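PDB 3WL8: oxidized polyvinyl alcohol hydrolase from Pseudomonas sp., which hydrolyses beta-diketones such as 4,6-nonanedione and cleaves oxidized polyvinyl alcohol in the second step of polyvinyl alcohol degradation. Local coordinates for residues V81-A86 against G302-Q307; V66-S71 against I98-A103; S201-V206 against A273-S278. The protein carries 1 engineered substitution. All blocks are in the same frame, centred on the assembly; numbering follows the deposited sequence.

Contact 1 (V81-A86 against G302-Q307). With OCA (octanoic acid (caprylic acid)), chain C.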
loop_
_atom_site.group_PDB
_atom_site.type_symbol
_atom_site.label_atom_id
_atom_site.label_comp_id
_atom_site.label_asym_id
_atom_site.label_seq_id
_atom_site.Cartn_x
_atom_site.Cartn_y
_atom_site.Cartn_z
ATOM N N VAL A 81 11.529 -7.988 11.711
ATOM C CA VAL A 81 12.682 -8.636 11.089
ATOM C C VAL A 81 13.311 -7.642 10.113
ATOM O O VAL A 81 12.610 -7.107 9.237
ATOM C CB VAL A 81 12.241 -9.928 10.352
ATOM C CG1 VAL A 81 13.420 -10.551 9.607
ATOM C CG2 VAL A 81 11.714 -10.920 11.361
ATOM N N ALA A 82 14.612 -7.363 10.287
ATOM C CA ALA A 82 15.273 -6.378 9.437
ATOM C C ALA A 82 15.110 -6.551 7.944
ATOM O O ALA A 82 14.855 -5.577 7.238
ATOM C CB ALA A 82 16.756 -6.331 9.774
ATOM N N ARG A 83 15.275 -7.776 7.448
ATOM C CA ARG A 83 15.147 -8.009 6.017
ATOM C C ARG A 83 13.723 -7.826 5.499
ATOM O O ARG A 83 13.516 -7.741 4.273
ATOM C CB ARG A 83 15.676 -9.409 5.651
ATOM C CG ARG A 83 17.191 -9.515 5.775
ATOM C CD ARG A 83 17.743 -10.898 5.365
ATOM N NE ARG A 83 17.561 -11.143 3.931
ATOM C CZ ARG A 83 16.405 -11.508 3.368
ATOM N NH1 ARG A 83 15.307 -11.692 4.106
ATOM N NH2 ARG A 83 16.340 -11.644 2.045
ATOM N N SER A 84 12.758 -7.742 6.420
ATOM C CA SER A 84 11.354 -7.551 6.039
ATOM C C SER A 84 10.892 -6.121 6.287
ATOM O O SER A 84 9.718 -5.814 6.102
ATOM C CB SER A 84 10.442 -8.505 6.821
ATOM O OG SER A 84 10.707 -9.873 6.459
ATOM N N GLY A 85 11.815 -5.280 6.720
ATOM C CA GLY A 85 11.489 -3.886 6.957
ATOM C C GLY A 85 11.516 -3.404 8.397
ATOM O O GLY A 85 11.604 -2.185 8.619
ATOM N N ALA A 86 11.406 -4.333 9.343
ATOM C CA ALA A 86 11.362 -3.982 10.782
ATOM C C ALA A 86 10.606 -2.668 10.978
ATOM O O ALA A 86 11.091 -1.709 11.584
ATOM C CB ALA A 86 12.797 -3.875 11.339
ATOM N N GLY A 302 14.878 -5.797 -6.036
ATOM C CA GLY A 302 13.946 -6.824 -6.492
ATOM C C GLY A 302 12.554 -6.662 -5.915
ATOM O O GLY A 302 12.067 -5.531 -5.763
ATOM N N HIS A 303 11.903 -7.784 -5.623
ATOM C CA HIS A 303 10.551 -7.783 -5.080
ATOM C C HIS A 303 10.567 -8.206 -3.612
ATOM O O HIS A 303 10.333 -9.386 -3.280
ATOM C CB HIS A 303 9.683 -8.780 -5.866
ATOM C CG HIS A 303 8.220 -8.618 -5.610
ATOM N ND1 HIS A 303 7.557 -7.439 -5.862
ATOM C CD2 HIS A 303 7.289 -9.477 -5.112
ATOM C CE1 HIS A 303 6.282 -7.571 -5.531
ATOM N NE2 HIS A 303 6.093 -8.799 -5.076
ATOM N N MET A 304 10.845 -7.270 -2.732
ATOM C CA MET A 304 10.889 -7.544 -1.294
ATOM C C MET A 304 11.028 -6.183 -0.638
ATOM O O MET A 304 11.144 -5.142 -1.323
ATOM C CB MET A 304 12.089 -8.447 -0.937
ATOM C CG MET A 304 13.388 -7.879 -1.385
ATOM S SD MET A 304 14.769 -9.112 -1.298
ATOM C CE MET A 304 14.495 -9.893 0.121
ATOM N N TRP A 305 10.946 -6.125 0.675
ATOM C CA TRP A 305 11.093 -4.790 1.272
ATOM C C TRP A 305 12.441 -4.209 0.864
ATOM O O TRP A 305 13.415 -4.948 0.793
ATOM C CB TRP A 305 11.090 -4.892 2.808
ATOM C CG TRP A 305 10.765 -3.572 3.460
ATOM C CD1 TRP A 305 11.654 -2.583 3.817
ATOM C CD2 TRP A 305 9.469 -3.047 3.677
ATOM N NE1 TRP A 305 10.975 -1.475 4.218
ATOM C CE2 TRP A 305 9.626 -1.729 4.146
ATOM C CE3 TRP A 305 8.167 -3.562 3.504
ATOM C CZ2 TRP A 305 8.534 -0.897 4.450
ATOM C CZ3 TRP A 305 7.085 -2.740 3.800
ATOM C CH2 TRP A 305 7.281 -1.415 4.275
ATOM N N PRO A 306 12.529 -2.881 0.637
ATOM C CA PRO A 306 13.802 -2.236 0.266
ATOM C C PRO A 306 14.932 -2.805 1.128
ATOM O O PRO A 306 14.845 -2.803 2.349
ATOM C CB PRO A 306 13.510 -0.761 0.515
ATOM C CG PRO A 306 12.096 -0.685 -0.035
ATOM C CD PRO A 306 11.431 -1.907 0.629
ATOM N N GLN A 307 16.011 -3.285 0.469
ATOM C CA GLN A 307 17.099 -3.953 1.147
ATOM C C GLN A 307 18.350 -3.146 1.433
ATOM O O GLN A 307 19.093 -3.469 2.363
ATOM C CB GLN A 307 17.532 -5.167 0.317
ATOM C CG GLN A 307 16.443 -6.267 0.206
ATOM C CD GLN A 307 16.137 -6.954 1.528
ATOM O OE1 GLN A 307 15.024 -6.787 2.113
ATOM N NE2 GLN A 307 17.085 -7.722 2.025
HETATM C C1 OCA C . 2.880 -10.515 -4.368
HETATM C C2 OCA C . 1.467 -10.791 -4.883
HETATM C C3 OCA C . 1.462 -11.097 -6.383
HETATM C C4 OCA C . 0.005 -11.233 -6.829
HETATM C C5 OCA C . -0.080 -11.897 -8.203
HETATM C C6 OCA C . -1.551 -12.086 -8.579
HETATM C C7 OCA C . -1.645 -13.136 -9.687
HETATM C C8 OCA C . -3.105 -13.567 -9.847
HETATM O O1 OCA C . 3.626 -9.847 -5.118
HETATM O O2 OCA C . 3.075 -10.713 -3.149
HETATM O O HOH W 1 11.422 -8.355 2.494
#
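Trp305 lays its indole against the backbone of Ser84 and Gly85, joining two loops of an alpha/beta-hydrolase fold: the 3-10 turn that follows helix 75-80 and the loop after strand 292-298, the loop in which this fold as a rule carries its catalytic histidine. From the CB of Trp305 outward, most of its inner atoms meet the turn. CB itself lies 3.7 Å from Ser84 O. With CG anti to the backbone N (chi1 -160°), the ring swings over the turn, and CD1 comes to 3.4 Å from Gly85 CA. This is a CH-pi contact, with the alpha carbon over the face of the five-membered ring and 16° off its normal. NE1 passes the glycine and donates to Asn314 OD1 on helix 310-322, while CE3, on the six-membered ring, stays 3.8 Å from Ser84 O. Pro306 CD lies near the rim of the opposite face. Glycine suits position 85 because a beta carbon would run into Trp305 CD2, and the positive phi of 113° would also jam it against the preceding carbonyl oxygen. Within the turn, Val81 O accepts from both Ser84 N and Ala86 N, which approach from opposite faces of its plane. Ser84 OG is hydrogen-bonded to Glu73 OE2. One water spans the two loops, donating to Arg83 O and accepting from Trp305 N at 2.9 Å. At the solvent side the long Arg83 side chain, bent at chi3, brings NH2 to 3.2 Å from Met304 CE. Two residues before Trp305, His303 faces the ligand: Asp258 holds its ND1, and His303 NE2 donates to octanoic acid O1 at 2.7 Å.

Contact 2 (V66-S71 against I98-A103). With OCA (octanoic acid (caprylic acid)), chain C.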
loop_
_atom_site.group_PDB
_atom_site.type_symbol
_atom_site.label_atom_id
_atom_site.label_comp_id
_atom_site.label_asym_id
_atom_site.label_seq_id
_atom_site.Cartn_x
_atom_site.Cartn_y
_atom_site.Cartn_z
ATOM N N VAL A 66 0.904 2.961 8.973
ATOM C CA VAL A 66 0.134 1.700 8.921
ATOM C C VAL A 66 0.828 0.815 7.891
ATOM O O VAL A 66 0.545 0.870 6.690
ATOM C CB VAL A 66 -1.320 1.998 8.484
ATOM C CG1 VAL A 66 -2.091 0.724 8.324
ATOM C CG2 VAL A 66 -1.978 2.821 9.580
ATOM N N PRO A 67 1.778 0.001 8.362
ATOM C CA PRO A 67 2.509 -0.881 7.443
ATOM C C PRO A 67 1.819 -2.197 7.222
ATOM O O PRO A 67 1.240 -2.793 8.138
ATOM C CB PRO A 67 3.855 -1.063 8.151
ATOM C CG PRO A 67 3.420 -1.119 9.645
ATOM C CD PRO A 67 2.382 0.009 9.715
ATOM N N MET A 68 1.904 -2.675 5.990
ATOM C CA MET A 68 1.259 -3.957 5.626
ATOM C C MET A 68 2.246 -4.918 5.001
ATOM O O MET A 68 2.998 -4.536 4.087
ATOM C CB MET A 68 0.122 -3.701 4.632
ATOM C CG MET A 68 -1.022 -2.945 5.326
ATOM S SD MET A 68 -2.334 -2.420 4.163
ATOM C CE MET A 68 -1.548 -1.058 3.263
ATOM N N THR A 69 2.217 -6.167 5.469
ATOM C CA THR A 69 3.078 -7.185 4.884
ATOM C C THR A 69 2.494 -7.596 3.535
ATOM O O THR A 69 1.459 -7.062 3.103
ATOM C CB THR A 69 3.155 -8.390 5.829
ATOM O OG1 THR A 69 4.190 -9.265 5.372
ATOM C CG2 THR A 69 1.779 -9.101 5.920
ATOM N N GLY A 70 3.178 -8.523 2.883
ATOM C CA GLY A 70 2.765 -9.052 1.578
ATOM C C GLY A 70 2.144 -10.439 1.621
ATOM O O GLY A 70 1.342 -10.735 2.487
ATOM N N SER A 71 2.531 -11.294 0.683
ATOM C CA SER A 71 1.914 -12.628 0.579
ATOM C C SER A 71 2.496 -13.682 1.469
ATOM O O SER A 71 1.759 -14.523 1.960
ATOM C CB SER A 71 2.024 -13.107 -0.878
ATOM O OG SER A 71 1.304 -12.235 -1.742
ATOM N N ILE A 98 0.560 1.392 13.500
ATOM C CA ILE A 98 -0.677 0.650 13.727
ATOM C C ILE A 98 -0.711 -0.336 12.560
ATOM O O ILE A 98 -1.008 0.032 11.419
ATOM C CB ILE A 98 -1.855 1.584 13.672
ATOM C CG1 ILE A 98 -1.646 2.752 14.649
ATOM C CG2 ILE A 98 -3.134 0.789 14.036
ATOM C CD1 ILE A 98 -2.763 3.862 14.495
ATOM N N ALA A 99 -0.391 -1.601 12.868
ATOM C CA ALA A 99 -0.161 -2.592 11.812
ATOM C C ALA A 99 -1.258 -3.622 11.797
ATOM O O ALA A 99 -1.361 -4.395 12.747
ATOM C CB ALA A 99 1.168 -3.297 12.104
ATOM N N PRO A 100 -2.024 -3.714 10.691
ATOM C CA PRO A 100 -3.116 -4.696 10.613
ATOM C C PRO A 100 -2.639 -6.073 10.282
ATOM O O PRO A 100 -1.715 -6.237 9.517
ATOM C CB PRO A 100 -4.015 -4.155 9.493
ATOM C CG PRO A 100 -2.977 -3.450 8.550
ATOM C CD PRO A 100 -2.028 -2.785 9.529
ATOM N N VAL A 101 -3.321 -7.080 10.853
ATOM C CA VAL A 101 -3.059 -8.494 10.530
ATOM C C VAL A 101 -4.010 -8.830 9.376
ATOM O O VAL A 101 -5.154 -8.349 9.334
ATOM C CB VAL A 101 -3.379 -9.362 11.780
ATOM C CG1 VAL A 101 -3.271 -10.862 11.473
ATOM C CG2 VAL A 101 -2.394 -8.984 12.888
ATOM N N ARG A 102 -3.533 -9.637 8.430
ATOM C CA ARG A 102 -4.350 -10.024 7.258
ATOM C C ARG A 102 -5.516 -10.895 7.703
ATOM O O ARG A 102 -5.375 -11.717 8.612
ATOM C CB ARG A 102 -3.481 -10.789 6.266
ATOM C CG ARG A 102 -2.338 -9.954 5.690
ATOM C CD ARG A 102 -1.380 -10.814 4.868
ATOM N NE ARG A 102 -0.660 -11.639 5.829
ATOM C CZ ARG A 102 0.127 -12.647 5.508
ATOM N NH1 ARG A 102 0.344 -12.943 4.236
ATOM N NH2 ARG A 102 0.608 -13.415 6.487
ATOM N N ALA A 103 -6.661 -10.720 7.052
ATOM C CA ALA A 103 -7.841 -11.495 7.429
ATOM C C ALA A 103 -7.574 -13.011 7.333
ATOM O O ALA A 103 -7.991 -13.801 8.204
ATOM C CB ALA A 103 -9.038 -11.105 6.500
HETATM C C1 OCA C . 2.880 -10.515 -4.368
HETATM C C2 OCA C . 1.467 -10.791 -4.883
HETATM C C3 OCA C . 1.462 -11.097 -6.383
HETATM C C4 OCA C . 0.005 -11.233 -6.829
HETATM C C5 OCA C . -0.080 -11.897 -8.203
HETATM C C6 OCA C . -1.551 -12.086 -8.579
HETATM C C7 OCA C . -1.645 -13.136 -9.687
HETATM C C8 OCA C . -3.105 -13.567 -9.847
HETATM O O1 OCA C . 3.626 -9.847 -5.118
HETATM O O2 OCA C . 3.075 -10.713 -3.149
HETATM O O HOH W 2 0.750 -6.579 8.197
#
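Val66 and Ile98 face each other late in a parallel strand pair whose short axes approach to 5.1 Å and diverge by 31°. Pro67, lacking an N-H, cannot donate to Ile98 O, a buried oxygen that receives instead a CA-H contact from Val66 CA at 3.2 Å, and Pro100 CD lies near Pro67 O. Where the strands part, a water joins Thr69 N to Pro100 O. Side chains fill both sides of the pair. Val66 CG1 packs on Pro100 CD at 3.7 Å, Met68 CG on Pro100 CG, and Pro67 CG on the small Ala99 CB. Beyond them Thr69 CG2 lies over one face of the Arg102 guanidinium, 3.5 Å from its NE, as OG1, anti to the backbone N (chi1 -169°), turns to Glu73 O. Arg102 NH1 makes a weak bond to Ser71 O, in the guanidinium plane, and its NH2 donates to Arg112 O. A leucine in place of Arg102 would probably leave the carbonyls of Ser71 and Arg112 without this donor and the loop less firmly placed. Ser71 OG donates to octanoic acid O2 at 2.7 Å. The pair belongs to the beta-alpha-beta crossover through helix 75-80 in an alpha/beta-hydrolase sheet.

Contact 3 (S201-V206 against A273-S278). With OCA (octanoic acid (caprylic acid)), chain C.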
loop_
_atom_site.group_PDB
_atom_site.type_symbol
_atom_site.label_atom_id
_atom_site.label_comp_id
_atom_site.label_asym_id
_atom_site.label_seq_id
_atom_site.Cartn_x
_atom_site.Cartn_y
_atom_site.Cartn_z
ATOM N N SER A 201 6.161 -1.848 -4.724
ATOM C CA SER A 201 5.958 -2.985 -5.627
ATOM C C SER A 201 4.571 -3.599 -5.493
ATOM O O SER A 201 4.419 -4.808 -5.291
ATOM C CB SER A 201 7.044 -4.021 -5.381
ATOM O OG SER A 201 8.337 -3.406 -5.442
ATOM N N GLY A 202 3.581 -2.723 -5.619
ATOM C CA GLY A 202 2.190 -3.144 -5.601
ATOM C C GLY A 202 1.672 -3.309 -7.013
ATOM O O GLY A 202 2.179 -2.713 -7.949
ATOM N N GLU A 203 0.613 -4.092 -7.150
ATOM C CA GLU A 203 -0.024 -4.258 -8.447
ATOM C C GLU A 203 -1.065 -3.138 -8.657
ATOM O O GLU A 203 -1.500 -2.427 -7.702
ATOM C CB GLU A 203 -0.766 -5.597 -8.494
ATOM C CG GLU A 203 -0.076 -6.706 -9.363
ATOM C CD GLU A 203 -0.107 -6.408 -10.856
ATOM O OE1 GLU A 203 0.268 -7.357 -11.598
ATOM O OE2 GLU A 203 -0.491 -5.295 -11.325
ATOM N N TRP A 204 -1.425 -2.995 -9.946
ATOM C CA TRP A 204 -2.487 -2.111 -10.412
ATOM C C TRP A 204 -3.561 -2.991 -11.088
ATOM O O TRP A 204 -4.718 -2.596 -11.174
ATOM C CB TRP A 204 -1.950 -1.117 -11.458
ATOM C CG TRP A 204 -2.803 0.128 -11.601
ATOM C CD1 TRP A 204 -3.625 0.445 -12.642
ATOM C CD2 TRP A 204 -2.879 1.219 -10.672
ATOM N NE1 TRP A 204 -4.219 1.681 -12.436
ATOM C CE2 TRP A 204 -3.770 2.183 -11.231
ATOM C CE3 TRP A 204 -2.284 1.472 -9.420
ATOM C CZ2 TRP A 204 -4.072 3.383 -10.583
ATOM C CZ3 TRP A 204 -2.587 2.665 -8.762
ATOM C CH2 TRP A 204 -3.477 3.615 -9.352
ATOM N N TYR A 205 -3.163 -4.172 -11.553
ATOM C CA TYR A 205 -4.056 -5.106 -12.272
ATOM C C TYR A 205 -4.684 -4.372 -13.439
ATOM O O TYR A 205 -5.917 -4.277 -13.581
ATOM C CB TYR A 205 -5.145 -5.646 -11.352
ATOM C CG TYR A 205 -4.671 -6.398 -10.124
ATOM C CD1 TYR A 205 -3.795 -7.508 -10.217
ATOM C CD2 TYR A 205 -5.177 -6.051 -8.869
ATOM C CE1 TYR A 205 -3.468 -8.272 -9.062
ATOM C CE2 TYR A 205 -4.854 -6.806 -7.723
ATOM C CZ TYR A 205 -4.011 -7.911 -7.832
ATOM O OH TYR A 205 -3.760 -8.703 -6.703
ATOM N N VAL A 206 -3.814 -3.880 -14.317
ATOM C CA VAL A 206 -4.249 -3.086 -15.464
ATOM C C VAL A 206 -5.362 -3.762 -16.295
ATOM O O VAL A 206 -5.313 -4.962 -16.586
ATOM C CB VAL A 206 -3.027 -2.762 -16.348
ATOM C CG1 VAL A 206 -3.463 -2.185 -17.727
ATOM C CG2 VAL A 206 -2.187 -1.718 -15.620
ATOM N N ALA A 273 3.414 -11.812 -11.993
ATOM C CA ALA A 273 3.309 -10.358 -11.827
ATOM C C ALA A 273 4.629 -9.664 -12.136
ATOM O O ALA A 273 5.688 -10.208 -11.824
ATOM C CB ALA A 273 2.856 -9.999 -10.403
ATOM N N ASP A 274 4.545 -8.503 -12.775
ATOM C CA ASP A 274 5.748 -7.722 -13.110
ATOM C C ASP A 274 5.440 -6.341 -12.589
ATOM O O ASP A 274 4.446 -5.748 -13.002
ATOM C CB ASP A 274 5.896 -7.703 -14.640
ATOM C CG ASP A 274 7.084 -6.891 -15.109
ATOM O OD1 ASP A 274 7.633 -6.075 -14.344
ATOM O OD2 ASP A 274 7.448 -7.059 -16.294
ATOM N N TYR A 275 6.274 -5.829 -11.678
ATOM C CA TYR A 275 5.947 -4.540 -11.067
ATOM C C TYR A 275 6.383 -3.310 -11.804
ATOM O O TYR A 275 6.086 -2.183 -11.409
ATOM C CB TYR A 275 6.406 -4.579 -9.590
ATOM C CG TYR A 275 5.652 -5.675 -8.898
ATOM C CD1 TYR A 275 6.117 -7.006 -8.913
ATOM C CD2 TYR A 275 4.408 -5.423 -8.335
ATOM C CE1 TYR A 275 5.344 -8.033 -8.395
ATOM C CE2 TYR A 275 3.636 -6.448 -7.815
ATOM C CZ TYR A 275 4.096 -7.722 -7.845
ATOM O OH TYR A 275 3.327 -8.724 -7.296
ATOM N N ARG A 276 7.030 -3.510 -12.936
ATOM C CA ARG A 276 7.406 -2.367 -13.756
ATOM C C ARG A 276 6.104 -1.688 -14.310
ATOM O O ARG A 276 5.887 -0.483 -14.151
ATOM C CB ARG A 276 8.300 -2.848 -14.930
ATOM C CG ARG A 276 8.689 -1.684 -15.889
ATOM C CD ARG A 276 9.171 -2.167 -17.269
ATOM N NE ARG A 276 10.266 -3.092 -17.051
ATOM C CZ ARG A 276 11.541 -2.753 -16.981
ATOM N NH1 ARG A 276 11.913 -1.486 -17.160
ATOM N NH2 ARG A 276 12.427 -3.682 -16.628
ATOM N N PRO A 277 5.190 -2.480 -14.937
ATOM C CA PRO A 277 4.004 -1.781 -15.438
ATOM C C PRO A 277 3.091 -1.241 -14.343
ATOM O O PRO A 277 2.405 -0.245 -14.539
ATOM C CB PRO A 277 3.278 -2.843 -16.290
ATOM C CG PRO A 277 3.814 -4.174 -15.752
ATOM C CD PRO A 277 5.287 -3.829 -15.519
ATOM N N SER A 278 3.034 -1.941 -13.218
ATOM C CA SER A 278 2.123 -1.489 -12.179
ATOM C C SER A 278 2.614 -0.276 -11.405
ATOM O O SER A 278 1.789 0.560 -11.031
ATOM C CB SER A 278 1.772 -2.645 -11.251
ATOM O OG SER A 278 2.919 -3.077 -10.568
HETATM C C1 OCA C . 2.880 -10.515 -4.368
HETATM C C2 OCA C . 1.467 -10.791 -4.883
HETATM C C3 OCA C . 1.462 -11.097 -6.383
HETATM C C4 OCA C . 0.005 -11.233 -6.829
HETATM C C5 OCA C . -0.080 -11.897 -8.203
HETATM C C6 OCA C . -1.551 -12.086 -8.579
HETATM C C7 OCA C . -1.645 -13.136 -9.687
HETATM C C8 OCA C . -3.105 -13.567 -9.847
HETATM O O1 OCA C . 3.626 -9.847 -5.118
HETATM O O2 OCA C . 3.075 -10.713 -3.149
HETATM O O HOH W 3 2.100 -7.198 -13.580
#
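Ser278, in the first turn of helix 275-288, donates its hydroxyl to Gly202 O and so fastens that helix to the loop after strand 196-200 of the alpha/beta-hydrolase sheet. Hydrogen bonds form the polar part of the contact. The Ser278 OG to Gly202 O bond is 2.7 Å long, its donor tilted 24° from the carbonyl plane; OG sits between the backbone N and the carbonyl carbon (chi1 65°), which aims it at the loop. Glu203 works mainly within its own loop: OE2 accepts Trp204 N through its anti lone pair and Tyr205 N from above the carboxylate plane, a double grip that folds the side chain back on the following backbone. The other oxygen, OE1, takes a water that also accepts from Asp274 N. Asp274 suits the N-cap of the helix, for its OD1 accepts from Arg276 N at 3.0 Å while OD2 forms a salt bridge to Arg220.

Packing contacts fill in around these bonds. Trp204 CB rests 4.0 Å from Ser278 CB, where a small serine lets helix and loop come close, and the indole bonds His231 O through NE1. The Tyr275 ring has Glu203 N at its edge and Ser201 CB 4.1 Å from its CG, and stacks on His303.

Ligand binding comes last. Tyrosine has the length to carry a hydroxyl into the site, its side chain about 5 Å from that of Ala177, at a position assigned by similarity to the charge relay. There Tyr275 OH donates to octanoic acid O1 in a very short bond of 2.5 Å.

Overall arrangement
From the N terminus, strand 62-68 leads into 66-71, the first half of contact 2. Past helix 75-80 the chain opens contact 1 at 81-86, and strand 96-100 then closes contact 2, so the two cross. Contact 3 opens at 201-206 and closes at 273-278, where strand 269-274 gives way to helix 275-288. It is nested inside the long loop that contact 1 closes only at 302-307, after strand 292-298, and it follows contact 2 in series. Contacts 1 and 3 meet directly, whereas contact 2 touches neither. Together they tie loops following strands 62-68, 196-200 and 292-298 around the one octanoic acid, which all three reach.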